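Side-chain contacts in StAR-related lipid transfer protein 5 (Homo sapiens, PDB 2R55), which may bind cholesterol or other sterols and take part in the intracellular transport of sterols and other lipids, as a START-domain protein: residues A[36-41]-A[66-71]; A[46-49]-A[55-58]. All coordinates share one frame; numbering follows the deposited sequence.

Contact 1. Residues A[36-41]-A[66-71]; sequences LQYRRD and GNLYRG
Leu68 sets one methyl, CD2, squarely over the phenol ring of Tyr38. The carbon stands 3.5 Å from the ring centroid and only 6° off the ring normal, a CH-pi contact in which all six ring carbons share the methyl. With chi1 at 163°, Leu68 turns CG away from the backbone N and out to the ring, while Leu68 CD1 comes to 4.1 Å from Tyr38 CE2. In START-domain terms, the last turn of the N-terminal helix 21-40 is laid here against strand 67-75 of the curved sheet; His195 and Arg59 from the adjoining strands also meet the tyrosine. Were Tyr38 an alanine, Leu68 CD2 would probably lose its aromatic cover, with a gap opened between helix end and sheet. Further along, the guanidinium groups of Arg39 and Arg70 approach with planes 77° apart, NH1 of Arg39 lying 3.7 Å from NH2 of Arg70. Their like charges are probably offset by separate carboxylates, Glu179 for Arg39 and Glu72 for Arg70. In the plane of the Arg70 guanidinium, NE donates to a water 2.7 Å away, which also lies within bonding distance of the Tyr38 and Asp41 carbonyl oxygens.

Contact 2. Residues A[46-49]-A[55-58]; sequences KICR and SVSW
Cys48 and Arg49 both face Val56 across an antiparallel beta hairpin, and this two-against-one pairing is a classic beta bulge. The Val56 carbonyl oxygen takes a good bond from Cys48 N (2.9 Å) and a weak one from Arg49 N, while Val56 N returns a bond to Arg49 O. On the Lys46 side of the bulge the pairing is regular: Lys46 and Trp58 form a hydrogen-bonded pair, with Lys46 N 2.9 Å from Trp58 O and Trp58 N donating back to Lys46 O. Ile47 and Ser57 make the non-hydrogen-bonded pair between, where Ser57 CB packs against Ile47 CA.

Lys46, Arg49, Val56 and Trp58 put their side chains on the face away from Ile47 and Ser57. Val56 has chi1 -36°, which puts CG1 beside the backbone N and leaves CG2 between the N and the carbonyl carbon; it is CG2 that meets Cys48 CB at 3.6 Å and Arg49 CG at 3.7 Å. Arg49 and Val56 run side by side in the same direction, toward helix 204-227, where the arginine's NH2 bonds to Thr216 and the valine touches Met215. The indole of Trp58 turns back over the neighbouring strand, since chi1 of 67° holds CG between N and C. One of its faces then receives Lys46 CB, 3.8 Å above the plane and shifted toward the rim; the rest of the lysine bends away, and NZ reaches the Gly44 carbonyl. At the indole's edge, near the ring plane, Cys48 SG sits 3.5 Å from Trp58 CD1.

Strands 54-60 and 67-75 are neighbours in one sheet and tie the two contacts together: Arg70 N lies 2.9 Å from Ser57 O, a probable hydrogen bond, and Trp58 packs against Asn67 and Tyr69. The centre of contact 1 is about 11 Å from that of the chain, the centre of contact 2 about 16 Å; both are partly buried. Contact 1 joins a helix end to the sheet through side chains and a water. Contact 2 pairs the edge strand 46-49 with its hairpin partner, mainly through backbone hydrogen bonds. Buried Tyr38 and Leu68 thus contrast with exposed Lys46 and Ile47, although Val56 of contact 2 is buried, touching helix 204-227.

Contact 1. Residues A[36-41]-A[66-71]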
loop_
_atom_site.group_PDB
_atom_site.type_symbol
_atom_site.label_atom_id
_atom_site.label_comp_id
_atom_site.label_asym_id
_atom_site.label_seq_id
_atom_site.Cartn_x
_atom_site.Cartn_y
_atom_site.Cartn_z
ATOM N N LEU A 36 3.883 -0.118 -12.375
ATOM C CA LEU A 36 5.155 0.054 -13.054
ATOM C C LEU A 36 5.294 1.454 -13.663
ATOM O O LEU A 36 6.353 2.088 -13.554
ATOM C CB LEU A 36 5.373 -1.048 -14.093
ATOM C CG LEU A 36 6.825 -1.247 -14.568
ATOM C CD1 LEU A 36 7.784 -1.449 -13.375
ATOM C CD2 LEU A 36 6.968 -2.385 -15.612
ATOM N N GLN A 37 4.216 1.949 -14.269
ATOM C CA GLN A 37 4.238 3.273 -14.865
ATOM C C GLN A 37 4.333 4.369 -13.794
ATOM O O GLN A 37 5.077 5.339 -13.976
ATOM C CB GLN A 37 3.074 3.472 -15.858
ATOM C CG GLN A 37 3.501 4.023 -17.261
ATOM C CD GLN A 37 4.658 3.230 -17.919
ATOM O OE1 GLN A 37 4.858 2.029 -17.651
ATOM N NE2 GLN A 37 5.422 3.908 -18.788
ATOM N N TYR A 38 3.654 4.185 -12.657
ATOM C CA TYR A 38 3.784 5.112 -11.527
ATOM C C TYR A 38 5.229 5.169 -11.003
ATOM O O TYR A 38 5.643 6.178 -10.445
ATOM C CB TYR A 38 2.924 4.709 -10.318
ATOM C CG TYR A 38 1.421 4.595 -10.479
ATOM C CD1 TYR A 38 0.737 5.258 -11.484
ATOM C CD2 TYR A 38 0.685 3.843 -9.574
ATOM C CE1 TYR A 38 -0.644 5.138 -11.600
ATOM C CE2 TYR A 38 -0.671 3.719 -9.688
ATOM C CZ TYR A 38 -1.335 4.375 -10.702
ATOM O OH TYR A 38 -2.693 4.250 -10.808
ATOM N N ARG A 39 5.976 4.078 -11.136
ATOM C CA ARG A 39 7.305 4.019 -10.565
ATOM C C ARG A 39 8.280 4.772 -11.459
ATOM O O ARG A 39 9.226 5.418 -10.982
ATOM C CB ARG A 39 7.735 2.561 -10.382
ATOM C CG ARG A 39 9.185 2.343 -9.947
ATOM C CD ARG A 39 9.522 3.117 -8.701
ATOM N NE ARG A 39 10.917 2.946 -8.298
ATOM C CZ ARG A 39 11.916 3.758 -8.643
ATOM N NH1 ARG A 39 11.684 4.827 -9.398
ATOM N NH2 ARG A 39 13.137 3.498 -8.204
ATOM N N ARG A 40 8.039 4.696 -12.761
ATOM C CA ARG A 40 8.936 5.293 -13.729
ATOM C C ARG A 40 8.618 6.762 -13.929
ATOM O O ARG A 40 9.525 7.563 -14.073
ATOM C CB ARG A 40 8.866 4.536 -15.040
ATOM C CG ARG A 40 9.323 3.099 -14.896
ATOM C CD ARG A 40 8.851 2.218 -16.067
ATOM N NE ARG A 40 9.668 1.013 -16.078
ATOM C CZ ARG A 40 9.526 -0.017 -16.908
ATOM N NH1 ARG A 40 10.364 -1.048 -16.814
ATOM N NH2 ARG A 40 8.556 -0.031 -17.817
ATOM N N ASP A 41 7.339 7.124 -13.907
ATOM C CA ASP A 41 6.953 8.493 -14.238
ATOM C C ASP A 41 7.646 9.489 -13.318
ATOM O O ASP A 41 7.739 9.272 -12.106
ATOM C CB ASP A 41 5.440 8.697 -14.121
ATOM C CG ASP A 41 4.646 7.997 -15.209
ATOM O OD1 ASP A 41 5.175 7.717 -16.320
ATOM O OD2 ASP A 41 3.443 7.750 -14.962
ATOM N N GLY A 66 -9.767 11.989 -6.100
ATOM C CA GLY A 66 -8.611 12.270 -5.227
ATOM C C GLY A 66 -7.196 12.147 -5.797
ATOM O O GLY A 66 -6.959 12.357 -6.997
ATOM N N ASN A 67 -6.244 11.813 -4.926
ATOM C CA ASN A 67 -4.837 11.832 -5.296
ATOM C C ASN A 67 -4.140 10.476 -5.212
ATOM O O ASN A 67 -4.648 9.540 -4.593
ATOM C CB ASN A 67 -4.085 12.839 -4.428
ATOM C CG ASN A 67 -4.661 14.257 -4.518
ATOM O OD1 ASN A 67 -4.948 14.779 -5.599
ATOM N ND2 ASN A 67 -4.800 14.891 -3.370
ATOM N N LEU A 68 -2.965 10.388 -5.830
ATOM C CA LEU A 68 -2.071 9.252 -5.670
ATOM C C LEU A 68 -0.834 9.747 -4.956
ATOM O O LEU A 68 -0.298 10.797 -5.314
ATOM C CB LEU A 68 -1.713 8.672 -7.046
ATOM C CG LEU A 68 -0.533 7.729 -7.294
ATOM C CD1 LEU A 68 -0.700 6.386 -6.590
ATOM C CD2 LEU A 68 -0.303 7.520 -8.816
ATOM N N TYR A 69 -0.373 8.980 -3.968
ATOM C CA TYR A 69 0.757 9.352 -3.112
ATOM C C TYR A 69 1.944 8.415 -3.325
ATOM O O TYR A 69 1.764 7.195 -3.462
ATOM C CB TYR A 69 0.339 9.358 -1.625
ATOM C CG TYR A 69 -0.571 10.511 -1.283
ATOM C CD1 TYR A 69 -1.960 10.382 -1.365
ATOM C CD2 TYR A 69 -0.045 11.745 -0.908
ATOM C CE1 TYR A 69 -2.808 11.465 -1.078
ATOM C CE2 TYR A 69 -0.879 12.833 -0.612
ATOM C CZ TYR A 69 -2.255 12.682 -0.702
ATOM O OH TYR A 69 -3.062 13.753 -0.425
ATOM N N ARG A 70 3.146 8.989 -3.335
ATOM C CA ARG A 70 4.357 8.267 -3.639
ATOM C C ARG A 70 5.376 8.475 -2.522
ATOM O O ARG A 70 5.779 9.610 -2.230
ATOM C CB ARG A 70 4.916 8.776 -4.963
ATOM C CG ARG A 70 6.287 8.202 -5.390
ATOM C CD ARG A 70 7.007 9.197 -6.268
ATOM N NE ARG A 70 7.977 8.570 -7.154
ATOM C CZ ARG A 70 9.211 8.220 -6.795
ATOM N NH1 ARG A 70 9.639 8.411 -5.544
ATOM N NH2 ARG A 70 10.015 7.654 -7.688
ATOM N N GLY A 71 5.766 7.370 -1.900
ATOM C CA GLY A 71 6.793 7.371 -0.872
ATOM C C GLY A 71 8.075 6.764 -1.412
ATOM O O GLY A 71 8.048 5.737 -2.095
HETATM O O HOH W 1 7.851 7.332 -9.600
#

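Contact 2. Residues A[46-49]-A[55-58]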
loop_
_atom_site.group_PDB
_atom_site.type_symbol
_atom_site.label_atom_id
_atom_site.label_comp_id
_atom_site.label_asym_id
_atom_site.label_seq_id
_atom_site.Cartn_x
_atom_site.Cartn_y
_atom_site.Cartn_z
ATOM N N LYS A 46 4.173 16.417 -7.394
ATOM C CA LYS A 46 4.461 17.639 -6.621
ATOM C C LYS A 46 4.779 17.255 -5.188
ATOM O O LYS A 46 3.998 16.557 -4.545
ATOM C CB LYS A 46 3.287 18.634 -6.635
ATOM C CG LYS A 46 2.494 18.751 -7.954
ATOM C CD LYS A 46 2.948 19.934 -8.795
ATOM C CE LYS A 46 3.941 19.521 -9.896
ATOM N NZ LYS A 46 3.262 19.196 -11.196
ATOM N N ILE A 47 5.917 17.722 -4.683
ATOM C CA ILE A 47 6.416 17.321 -3.363
ATOM C C ILE A 47 5.549 17.816 -2.183
ATOM O O ILE A 47 5.106 18.972 -2.172
ATOM C CB ILE A 47 7.901 17.766 -3.187
ATOM C CG1 ILE A 47 8.627 16.895 -2.158
ATOM C CG2 ILE A 47 8.010 19.254 -2.854
ATOM C CD1 ILE A 47 9.338 15.688 -2.773
ATOM N N CYS A 48 5.301 16.940 -1.206
ATOM C CA CYS A 48 4.607 17.337 0.028
ATOM C C CYS A 48 5.643 17.770 1.053
ATOM O O CYS A 48 5.726 18.936 1.443
ATOM C CB CYS A 48 3.826 16.180 0.663
ATOM S SG CYS A 48 2.663 15.258 -0.331
ATOM N N ARG A 49 6.416 16.784 1.492
ATOM C CA ARG A 49 7.369 16.940 2.571
ATOM C C ARG A 49 8.560 16.008 2.354
ATOM O O ARG A 49 8.606 15.254 1.374
ATOM C CB ARG A 49 6.689 16.663 3.918
ATOM C CG ARG A 49 5.851 15.393 3.921
ATOM C CD ARG A 49 4.686 15.502 4.887
ATOM N NE ARG A 49 4.885 14.695 6.085
ATOM C CZ ARG A 49 4.244 14.883 7.236
ATOM N NH1 ARG A 49 3.360 15.872 7.366
ATOM N NH2 ARG A 49 4.496 14.086 8.271
ATOM N N SER A 55 10.609 10.631 1.724
ATOM C CA SER A 55 10.213 11.706 0.828
ATOM C C SER A 55 8.852 11.348 0.241
ATOM O O SER A 55 8.665 10.265 -0.338
ATOM C CB SER A 55 11.210 11.831 -0.304
ATOM O OG SER A 55 11.220 10.627 -1.042
ATOM N N VAL A 56 7.888 12.237 0.403
ATOM C CA VAL A 56 6.586 11.949 -0.140
ATOM C C VAL A 56 6.144 13.057 -1.083
ATOM O O VAL A 56 6.401 14.239 -0.846
ATOM C CB VAL A 56 5.524 11.601 0.967
ATOM C CG1 VAL A 56 6.161 10.801 2.113
ATOM C CG2 VAL A 56 4.865 12.832 1.506
ATOM N N SER A 57 5.516 12.649 -2.178
ATOM C CA SER A 57 4.941 13.578 -3.128
ATOM C C SER A 57 3.608 13.015 -3.574
ATOM O O SER A 57 3.278 11.874 -3.239
ATOM C CB SER A 57 5.876 13.768 -4.321
ATOM O OG SER A 57 6.401 12.530 -4.758
ATOM N N TRP A 58 2.840 13.805 -4.317
ATOM C CA TRP A 58 1.508 13.406 -4.709
ATOM C C TRP A 58 1.267 13.837 -6.146
ATOM O O TRP A 58 2.097 14.552 -6.737
ATOM C CB TRP A 58 0.450 14.017 -3.764
ATOM C CG TRP A 58 0.377 15.503 -3.893
ATOM C CD1 TRP A 58 1.191 16.419 -3.287
ATOM C CD2 TRP A 58 -0.522 16.249 -4.720
ATOM N NE1 TRP A 58 0.854 17.689 -3.684
ATOM C CE2 TRP A 58 -0.196 17.617 -4.564
ATOM C CE3 TRP A 58 -1.578 15.898 -5.575
ATOM C CZ2 TRP A 58 -0.894 18.642 -5.233
ATOM C CZ3 TRP A 58 -2.271 16.923 -6.247
ATOM C CH2 TRP A 58 -1.922 18.274 -6.065
#